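Local coordinates for protein SAM-dependent methyltransferase (Geobacter sulfurreducens, PDB 5BP7) that binds S-adenosyl-L-homocysteine, the product form of the methyl donor S-adenosylmethionine, and probably acts as a methyltransferase using S-adenosylmethionine, at residues K126-C132 against L149-R154; G201-M207 against V265-R271; M226-L230 against V242-L246. One frame throughout, in Å; residues are numbered along the deposited sequence.

Interaction 1 of 3, residues K126-C132 against L149-R154; sequences KAGVAAC and LARSLR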
loop_
_atom_site.group_PDB
_atom_site.type_symbol
_atom_site.label_atom_id
_atom_site.label_comp_id
_atom_site.label_asym_id
_atom_site.label_seq_id
_atom_site.Cartn_x
_atom_site.Cartn_y
_atom_site.Cartn_z
ATOM N N LYS A 126 -10.198 -16.177 -10.562
ATOM C CA LYS A 126 -8.909 -16.326 -9.900
ATOM C C LYS A 126 -7.818 -15.510 -10.612
ATOM O O LYS A 126 -7.781 -15.399 -11.844
ATOM C CB LYS A 126 -8.467 -17.807 -9.810
ATOM C CG LYS A 126 -9.433 -18.794 -9.156
ATOM C CD LYS A 126 -9.732 -18.439 -7.727
ATOM C CE LYS A 126 -10.851 -19.297 -7.114
ATOM N NZ LYS A 126 -11.531 -18.518 -6.018
ATOM N N ALA A 127 -6.888 -15.009 -9.823
ATOM C CA ALA A 127 -5.870 -14.086 -10.315
ATOM C C ALA A 127 -4.487 -14.731 -10.341
ATOM O O ALA A 127 -4.139 -15.483 -9.435
ATOM C CB ALA A 127 -5.849 -12.847 -9.447
ATOM N N GLY A 128 -3.723 -14.435 -11.388
ATOM C CA GLY A 128 -2.303 -14.792 -11.462
ATOM C C GLY A 128 -1.429 -14.003 -10.484
ATOM O O GLY A 128 -0.389 -14.490 -10.060
ATOM N N VAL A 129 -1.880 -12.806 -10.111
ATOM C CA VAL A 129 -1.301 -12.050 -9.007
ATOM C C VAL A 129 -2.421 -11.588 -8.075
ATOM O O VAL A 129 -3.366 -10.935 -8.537
ATOM C CB VAL A 129 -0.533 -10.826 -9.518
ATOM C CG1 VAL A 129 0.021 -10.017 -8.366
ATOM C CG2 VAL A 129 0.593 -11.264 -10.441
ATOM N N ALA A 130 -2.343 -11.960 -6.792
ATOM C CA ALA A 130 -3.305 -11.536 -5.784
ATOM C C ALA A 130 -2.557 -10.695 -4.768
ATOM O O ALA A 130 -1.678 -11.210 -4.044
ATOM C CB ALA A 130 -3.936 -12.730 -5.104
ATOM N N ALA A 131 -2.923 -9.420 -4.672
ATOM C CA ALA A 131 -2.129 -8.433 -3.974
ATOM C C ALA A 131 -2.848 -7.693 -2.854
ATOM O O ALA A 131 -4.005 -7.347 -2.972
ATOM C CB ALA A 131 -1.608 -7.429 -4.968
ATOM N N CYS A 132 -2.121 -7.436 -1.768
ATOM C CA CYS A 132 -2.536 -6.476 -0.742
ATOM C C CYS A 132 -1.291 -5.717 -0.305
ATOM O O CYS A 132 -0.470 -6.211 0.502
ATOM C CB CYS A 132 -3.199 -7.169 0.436
ATOM S SG CYS A 132 -3.720 -6.002 1.719
ATOM N N LEU A 149 -5.874 -13.802 0.353
ATOM C CA LEU A 149 -5.403 -13.698 -1.036
ATOM C C LEU A 149 -5.233 -15.069 -1.682
ATOM O O LEU A 149 -5.586 -15.237 -2.845
ATOM C CB LEU A 149 -4.108 -12.928 -1.124
ATOM C CG LEU A 149 -4.210 -11.449 -0.732
ATOM C CD1 LEU A 149 -2.837 -10.832 -0.621
ATOM C CD2 LEU A 149 -5.066 -10.653 -1.710
ATOM N N ALA A 150 -4.788 -16.062 -0.901
ATOM C CA ALA A 150 -4.630 -17.432 -1.402
ATOM C C ALA A 150 -5.926 -17.987 -1.956
ATOM O O ALA A 150 -5.915 -18.717 -2.945
ATOM C CB ALA A 150 -4.105 -18.358 -0.320
ATOM N N ARG A 151 -7.053 -17.620 -1.356
ATOM C CA ARG A 151 -8.337 -18.082 -1.860
ATOM C C ARG A 151 -8.727 -17.534 -3.235
ATOM O O ARG A 151 -9.617 -18.088 -3.871
ATOM C CB ARG A 151 -9.421 -17.795 -0.830
ATOM C CG ARG A 151 -9.146 -18.594 0.418
ATOM C CD ARG A 151 -10.138 -18.278 1.486
ATOM N NE ARG A 151 -9.774 -18.978 2.717
ATOM C CZ ARG A 151 -10.403 -20.042 3.213
ATOM N NH1 ARG A 151 -9.970 -20.585 4.345
ATOM N NH2 ARG A 151 -11.469 -20.567 2.613
ATOM N N SER A 152 -8.082 -16.454 -3.680
ATOM C CA SER A 152 -8.321 -15.870 -5.006
ATOM C C SER A 152 -7.213 -16.177 -5.998
ATOM O O SER A 152 -7.234 -15.672 -7.126
ATOM C CB SER A 152 -8.470 -14.341 -4.895
ATOM O OG SER A 152 -9.604 -13.987 -4.142
ATOM N N LEU A 153 -6.258 -17.011 -5.605
ATOM C CA LEU A 153 -5.075 -17.201 -6.414
ATOM C C LEU A 153 -5.263 -18.334 -7.393
ATOM O O LEU A 153 -5.618 -19.431 -6.986
ATOM C CB LEU A 153 -3.886 -17.504 -5.519
ATOM C CG LEU A 153 -2.513 -17.396 -6.161
ATOM C CD1 LEU A 153 -2.143 -15.943 -6.415
ATOM C CD2 LEU A 153 -1.496 -18.038 -5.235
ATOM N N ARG A 154 -4.988 -18.104 -8.673
ATOM C CA ARG A 154 -5.042 -19.213 -9.616
ATOM C C ARG A 154 -3.798 -20.064 -9.474
ATOM O O ARG A 154 -2.761 -19.566 -9.001
ATOM C CB ARG A 154 -5.279 -18.764 -11.052
ATOM C CG ARG A 154 -4.121 -18.117 -11.751
ATOM C CD ARG A 154 -4.010 -18.598 -13.186
ATOM N NE ARG A 154 -3.006 -17.806 -13.879
ATOM C CZ ARG A 154 -1.686 -17.900 -13.714
ATOM N NH1 ARG A 154 -1.124 -18.775 -12.873
ATOM N NH2 ARG A 154 -0.905 -17.085 -14.406
#
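The guanidinium of Arg-154 lies with one face on Gly-128, whose CA sits 3.8 Å above the guanidinium plane and over its centre. Glycine suits this place because, with no side chain, it lets the guanidinium lie close over its CA. The arginine CG stands between the backbone N and the carbonyl carbon (chi1 74°), which puts it 3.5 Å from Ala-127 O, and the bend at chi2 then carries the guanidinium over Gly-128. Alongside, CB of Lys-126 packs against CB of Arg-154. The lysine then bends at chi2 and passes Ser-152 O, so that its NZ gives a bond of 2.9 Å to Arg-151 O in the carbonyl plane; Ser-123 O takes a second bond from this ammonium.

Next to these two basic side chains the backbones form a single parallel bridge, Ala-127 with Leu-153. Ala-127 N donates to Ser-152 O at 2.8 Å, and Arg-154 N returns a bond of 2.9 Å to Ala-127 O. In the Rossmann-like methyltransferase fold, this is the return from helix 142-150 to the sheet: a type I turn from Ala-150 to Leu-153 brings the chain back beside the start of strand 127-133, ahead of strand 157-166.

Farther along, the polar pairing gives way to a buried apolar layer. Leu-149, still helical, spreads its two methyls along the strand: CD1 rests 3.8 Å from Cys-132 CB, while CD2 approaches Ala-131 O. The small CB of Ala-130 lets the helix come close, touching Leu-149 CB at 4.0 Å. Although Leu-153 starts away from the strand, its CD1 swings back to meet Ala-130 CB at 3.9 Å.

Interaction 2 of 3, residues G201-M207 against V265-R271; sequences GYDVVEM and VFALMPR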
loop_
_atom_site.group_PDB
_atom_site.type_symbol
_atom_site.label_atom_id
_atom_site.label_comp_id
_atom_site.label_asym_id
_atom_site.label_seq_id
_atom_site.Cartn_x
_atom_site.Cartn_y
_atom_site.Cartn_z
ATOM N N GLY A 201 4.182 -21.513 5.049
ATOM C CA GLY A 201 4.122 -22.387 3.881
ATOM C C GLY A 201 4.320 -21.723 2.523
ATOM O O GLY A 201 3.904 -22.285 1.502
ATOM N N TYR A 202 4.994 -20.561 2.501
ATOM C CA TYR A 202 5.262 -19.830 1.265
ATOM C C TYR A 202 6.750 -19.678 0.984
ATOM O O TYR A 202 7.551 -19.445 1.882
ATOM C CB TYR A 202 4.569 -18.450 1.305
ATOM C CG TYR A 202 3.078 -18.601 1.336
ATOM C CD1 TYR A 202 2.410 -18.867 2.536
ATOM C CD2 TYR A 202 2.336 -18.583 0.150
ATOM C CE1 TYR A 202 1.046 -19.077 2.557
ATOM C CE2 TYR A 202 0.975 -18.789 0.161
ATOM C CZ TYR A 202 0.344 -19.032 1.367
ATOM O OH TYR A 202 -0.987 -19.223 1.371
ATOM N N ASP A 203 7.114 -19.809 -0.289
ATOM C CA ASP A 203 8.422 -19.367 -0.770
ATOM C C ASP A 203 8.376 -17.869 -1.026
ATOM O O ASP A 203 7.426 -17.373 -1.626
ATOM C CB ASP A 203 8.763 -20.056 -2.087
ATOM C CG ASP A 203 9.167 -21.494 -1.897
ATOM O OD1 ASP A 203 9.774 -21.793 -0.842
ATOM O OD2 ASP A 203 8.935 -22.310 -2.815
ATOM N N VAL A 204 9.413 -17.147 -0.606
ATOM C CA VAL A 204 9.614 -15.773 -1.055
ATOM C C VAL A 204 10.314 -15.862 -2.398
ATOM O O VAL A 204 11.437 -16.341 -2.473
ATOM C CB VAL A 204 10.468 -14.946 -0.073
ATOM C CG1 VAL A 204 10.646 -13.522 -0.586
ATOM C CG2 VAL A 204 9.805 -14.887 1.288
ATOM N N VAL A 205 9.639 -15.411 -3.451
ATOM C CA VAL A 205 10.173 -15.500 -4.828
ATOM C C VAL A 205 10.653 -14.178 -5.443
ATOM O O VAL A 205 11.326 -14.182 -6.473
ATOM C CB VAL A 205 9.178 -16.182 -5.799
ATOM C CG1 VAL A 205 8.926 -17.624 -5.360
ATOM C CG2 VAL A 205 7.854 -15.425 -5.938
ATOM N N GLU A 206 10.306 -13.059 -4.820
ATOM C CA GLU A 206 10.838 -11.743 -5.211
ATOM C C GLU A 206 10.536 -10.725 -4.114
ATOM O O GLU A 206 9.717 -10.979 -3.230
ATOM C CB GLU A 206 10.266 -11.267 -6.557
ATOM C CG GLU A 206 11.243 -11.314 -7.733
ATOM C CD GLU A 206 12.301 -10.206 -7.702
ATOM O OE1 GLU A 206 12.402 -9.441 -6.704
ATOM O OE2 GLU A 206 13.053 -10.084 -8.697
HETATM N N MSE A 207 11.239 -9.592 -4.155
HETATM C CA MSE A 207 11.001 -8.511 -3.198
HETATM C C MSE A 207 11.575 -7.202 -3.658
HETATM O O MSE A 207 12.650 -7.135 -4.257
HETATM C CB MSE A 207 11.474 -8.795 -1.754
HETATM C CG MSE A 207 12.960 -8.939 -1.580
HETATM SE SE MSE A 207 13.428 -9.276 0.321
HETATM C CE MSE A 207 15.363 -9.037 0.134
ATOM N N VAL A 265 7.543 -4.766 -0.422
ATOM C CA VAL A 265 6.604 -5.635 -1.105
ATOM C C VAL A 265 7.315 -6.973 -1.341
ATOM O O VAL A 265 8.402 -7.029 -1.914
ATOM C CB VAL A 265 6.085 -5.046 -2.428
ATOM C CG1 VAL A 265 4.939 -5.878 -2.967
ATOM C CG2 VAL A 265 5.593 -3.633 -2.222
ATOM N N PHE A 266 6.642 -8.036 -0.938
ATOM C CA PHE A 266 7.183 -9.391 -0.927
ATOM C C PHE A 266 6.312 -10.260 -1.818
ATOM O O PHE A 266 5.087 -10.293 -1.660
ATOM C CB PHE A 266 7.188 -9.934 0.506
ATOM C CG PHE A 266 7.979 -9.093 1.443
ATOM C CD1 PHE A 266 9.349 -9.268 1.555
ATOM C CD2 PHE A 266 7.371 -8.066 2.153
ATOM C CE1 PHE A 266 10.101 -8.450 2.375
ATOM C CE2 PHE A 266 8.107 -7.249 2.977
ATOM C CZ PHE A 266 9.479 -7.434 3.090
ATOM N N ALA A 267 6.948 -10.929 -2.772
ATOM C CA ALA A 267 6.258 -11.826 -3.693
ATOM C C ALA A 267 6.386 -13.273 -3.172
ATOM O O ALA A 267 7.482 -13.757 -2.920
ATOM C CB ALA A 267 6.825 -11.694 -5.097
ATOM N N LEU A 268 5.246 -13.933 -3.031
ATOM C CA LEU A 268 5.134 -15.238 -2.377
ATOM C C LEU A 268 4.425 -16.241 -3.269
ATOM O O LEU A 268 3.491 -15.879 -3.999
ATOM C CB LEU A 268 4.325 -15.114 -1.083
ATOM C CG LEU A 268 4.756 -14.055 -0.064
ATOM C CD1 LEU A 268 3.803 -14.086 1.116
ATOM C CD2 LEU A 268 6.175 -14.281 0.407
HETATM N N MSE A 269 4.876 -17.489 -3.224
HETATM C CA MSE A 269 4.175 -18.593 -3.901
HETATM C C MSE A 269 4.047 -19.754 -2.925
HETATM O O MSE A 269 5.043 -20.153 -2.309
HETATM C CB MSE A 269 4.914 -19.018 -5.161
HETATM C CG MSE A 269 4.903 -17.927 -6.224
HETATM SE SE MSE A 269 5.933 -18.482 -7.811
HETATM C CE MSE A 269 4.867 -20.025 -8.381
ATOM N N PRO A 270 2.856 -20.322 -2.765
ATOM C CA PRO A 270 2.702 -21.434 -1.823
ATOM C C PRO A 270 3.590 -22.621 -2.165
ATOM O O PRO A 270 3.763 -22.935 -3.349
ATOM C CB PRO A 270 1.222 -21.807 -1.935
ATOM C CG PRO A 270 0.796 -21.307 -3.262
ATOM C CD PRO A 270 1.622 -20.090 -3.530
ATOM N N ARG A 271 4.196 -23.212 -1.136
ATOM C CA ARG A 271 5.081 -24.384 -1.295
ATOM C C ARG A 271 4.300 -25.602 -1.718
ATOM O O ARG A 271 3.138 -25.724 -1.333
ATOM C CB ARG A 271 5.810 -24.746 0.018
ATOM C CG ARG A 271 7.258 -24.300 0.067
ATOM C CD ARG A 271 7.708 -23.901 1.484
ATOM N NE ARG A 271 8.695 -22.823 1.419
ATOM C CZ ARG A 271 9.532 -22.471 2.396
ATOM N NH1 ARG A 271 9.554 -23.109 3.564
ATOM N NH2 ARG A 271 10.387 -21.475 2.184
ATOM O OXT ARG A 271 4.829 -26.491 -2.417
#
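Asp-203 OD1 is gripped by two nitrogens of the C-terminal residue: Arg-271 NE at 2.7 Å, in a salt bridge, and Arg-271 NH2 in a weaker, more bent bond. The pair closes one end of the antiparallel ladder between strands 202-209 and 261-270, the edge of the methyltransferase sheet, where 261-270 is the reversed strand and 202-209 the outermost. Both bonds go to OD1. NE approaches from above the carboxylate plane, and the two flat groups are turned 52° apart. Arg-271 is also fixed at its backbone, where its N donates to Gly-201 O. Gly-201 ends helix 190-199 in a Schellman motif, and its positive phi favours glycine.

A classic beta bulge interrupts the register: Ala-267 O receives Val-205 N at 2.8 Å and, weakly, Glu-206 N, while Ala-267 N bonds to Glu-206 O. Within the bulge, Glu-206 OE1 accepts Met-207 N through its anti lone pair.

On one face, Val-204 CG2 meets Leu-268 CD2 at 3.8 Å, both residues touching Phe-197 of helix 190-199; branched apolar side chains suit this face, which the helix covers. Tyr-202 slants across Pro-270, with CE2 3.7 Å from the proline CB. Selenomethionine Met-207 makes an oblique Met-aromatic contact with Phe-266, its SE lying 5.2 Å from the ring centroid.

Interaction 3 of 3, residues M226-L230 against V242-L246; sequences MRRWL and VRAQL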
loop_
_atom_site.group_PDB
_atom_site.type_symbol
_atom_site.label_atom_id
_atom_site.label_comp_id
_atom_site.label_asym_id
_atom_site.label_seq_id
_atom_site.Cartn_x
_atom_site.Cartn_y
_atom_site.Cartn_z
HETATM N N MSE A 226 -1.266 19.301 2.890
HETATM C CA MSE A 226 -1.878 19.839 4.108
HETATM C C MSE A 226 -1.845 21.339 4.139
HETATM O O MSE A 226 -2.836 21.985 4.446
HETATM C CB MSE A 226 -1.165 19.349 5.361
HETATM C CG MSE A 226 -1.517 17.907 5.685
HETATM SE SE MSE A 226 -0.244 17.127 6.997
HETATM C CE MSE A 226 -1.518 17.399 8.406
ATOM N N ARG A 227 -0.699 21.914 3.808
ATOM C CA ARG A 227 -0.545 23.370 3.882
ATOM C C ARG A 227 -1.495 24.055 2.925
ATOM O O ARG A 227 -2.133 25.051 3.279
ATOM C CB ARG A 227 0.904 23.799 3.619
ATOM C CG ARG A 227 1.162 25.295 3.644
ATOM C CD ARG A 227 0.719 25.999 4.927
ATOM N NE ARG A 227 0.858 27.434 4.725
ATOM C CZ ARG A 227 1.850 28.205 5.175
ATOM N NH1 ARG A 227 2.820 27.747 5.963
ATOM N NH2 ARG A 227 1.853 29.495 4.839
ATOM N N ARG A 228 -1.585 23.527 1.711
ATOM C CA ARG A 228 -2.494 24.100 0.708
ATOM C C ARG A 228 -3.945 23.921 1.082
ATOM O O ARG A 228 -4.746 24.818 0.876
ATOM C CB ARG A 228 -2.254 23.481 -0.648
ATOM C CG ARG A 228 -0.928 23.907 -1.226
ATOM C CD ARG A 228 -0.747 23.346 -2.610
ATOM N NE ARG A 228 0.529 23.770 -3.163
ATOM C CZ ARG A 228 0.997 23.388 -4.343
ATOM N NH1 ARG A 228 0.285 22.569 -5.115
ATOM N NH2 ARG A 228 2.174 23.846 -4.762
ATOM N N TRP A 229 -4.265 22.754 1.632
ATOM C CA TRP A 229 -5.608 22.494 2.109
ATOM C C TRP A 229 -6.012 23.455 3.220
ATOM O O TRP A 229 -7.150 23.906 3.247
ATOM C CB TRP A 229 -5.746 21.063 2.602
ATOM C CG TRP A 229 -7.152 20.698 2.977
ATOM C CD1 TRP A 229 -8.096 20.169 2.163
ATOM C CD2 TRP A 229 -7.756 20.838 4.253
ATOM N NE1 TRP A 229 -9.264 19.960 2.859
ATOM C CE2 TRP A 229 -9.075 20.357 4.149
ATOM C CE3 TRP A 229 -7.308 21.311 5.488
ATOM C CZ2 TRP A 229 -9.956 20.335 5.231
ATOM C CZ3 TRP A 229 -8.198 21.298 6.576
ATOM C CH2 TRP A 229 -9.504 20.816 6.433
ATOM N N LEU A 230 -5.087 23.760 4.123
ATOM C CA LEU A 230 -5.342 24.726 5.217
ATOM C C LEU A 230 -5.633 26.116 4.708
ATOM O O LEU A 230 -6.535 26.793 5.196
ATOM C CB LEU A 230 -4.159 24.805 6.204
ATOM C CG LEU A 230 -4.101 23.671 7.216
ATOM C CD1 LEU A 230 -2.726 23.589 7.865
ATOM C CD2 LEU A 230 -5.196 23.842 8.269
ATOM N N VAL A 242 -5.312 19.414 11.475
ATOM C CA VAL A 242 -4.381 19.411 10.349
ATOM C C VAL A 242 -3.204 20.324 10.619
ATOM O O VAL A 242 -2.053 19.951 10.346
ATOM C CB VAL A 242 -5.072 19.819 9.031
ATOM C CG1 VAL A 242 -4.058 19.985 7.901
ATOM C CG2 VAL A 242 -6.089 18.753 8.632
ATOM N N ARG A 243 -3.494 21.507 11.144
ATOM C CA ARG A 243 -2.468 22.474 11.531
ATOM C C ARG A 243 -1.468 21.905 12.552
ATOM O O ARG A 243 -0.248 22.007 12.393
ATOM C CB ARG A 243 -3.174 23.731 12.074
ATOM C CG ARG A 243 -2.304 24.889 12.544
ATOM C CD ARG A 243 -1.424 25.441 11.443
ATOM N NE ARG A 243 -0.147 24.734 11.406
ATOM C CZ ARG A 243 0.868 25.023 10.594
ATOM N NH1 ARG A 243 0.766 26.019 9.700
ATOM N NH2 ARG A 243 1.998 24.307 10.675
ATOM N N ALA A 244 -1.989 21.253 13.574
ATOM C CA ALA A 244 -1.133 20.597 14.590
ATOM C C ALA A 244 -0.245 19.490 14.008
ATOM O O ALA A 244 0.938 19.368 14.345
ATOM C CB ALA A 244 -1.992 20.028 15.713
ATOM N N GLN A 245 -0.833 18.657 13.165
ATOM C CA GLN A 245 -0.080 17.605 12.507
ATOM C C GLN A 245 0.993 18.162 11.583
ATOM O O GLN A 245 2.105 17.666 11.546
ATOM C CB GLN A 245 -1.000 16.704 11.719
ATOM C CG GLN A 245 -1.609 15.567 12.501
ATOM C CD GLN A 245 -2.099 14.475 11.559
ATOM O OE1 GLN A 245 -1.383 14.049 10.637
ATOM N NE2 GLN A 245 -3.312 14.015 11.780
ATOM N N LEU A 246 0.668 19.202 10.831
ATOM C CA LEU A 246 1.669 19.823 9.956
ATOM C C LEU A 246 2.883 20.318 10.744
ATOM O O LEU A 246 4.019 20.213 10.279
ATOM C CB LEU A 246 1.040 20.975 9.143
ATOM C CG LEU A 246 1.943 21.716 8.159
ATOM C CD1 LEU A 246 2.639 20.796 7.147
ATOM C CD2 LEU A 246 1.104 22.748 7.434
#
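Two successive helices, 212-232 and 239-260, run back along each other as an antiparallel hairpin, and near the turn between them Val-242 packs between the helices. Its CG1 lies 3.7 Å from Leu-230 CG, the two side chains sliding past each other in opposite directions. The other branch, CG2, approaches Trp-229 CZ3 at 3.9 Å, crossing the indole side chain at about a right angle. A beta-branched valine thus serves two large partners at once from one short stem.

The segment axes pass 10.0 Å apart at 149°, a usual distance for helices packed through apolar side chains. Selenomethionine Met-226 bends at chi3 (101°), which carries CE to 3.4 Å from Gln-245 CB and beside Val-242 O. The hairpin is inserted between the last two strands of the methyltransferase fold, and helix 28-34 packs on Met-226 and Trp-229 from outside it.

Toward the outer side, Leu-246 CD2 lies 3.9 Å from Leu-230 CD1 and near Arg-227 CB. The same methyl stands over one face of the Arg-243 guanidinium, offset toward its rim. Arg-227 uses its aliphatic stem against the leucine, while its NE forms a salt bridge with Glu-231.

Interactions 1 and 2 belong to the same sheet and touch, through Ala-150 CB and Tyr-202 OH and through Leu-153 CD2 and Pro-270 CD; strand 157-166 lies between their longer strands. Interaction 1 is largely buried and combines a short parallel bridge with helix-to-strand packing, whereas interaction 2 is an extended antiparallel ladder at the sheet's edge, partly exposed and closed by a salt bridge. Interaction 3 lies on the other side of the chain's centre, with centres 38 and 39 Å from the other two, and relies on apolar side chains between helices. In sequence it is nested within interaction 2, since its two helices connect that ladder's strands.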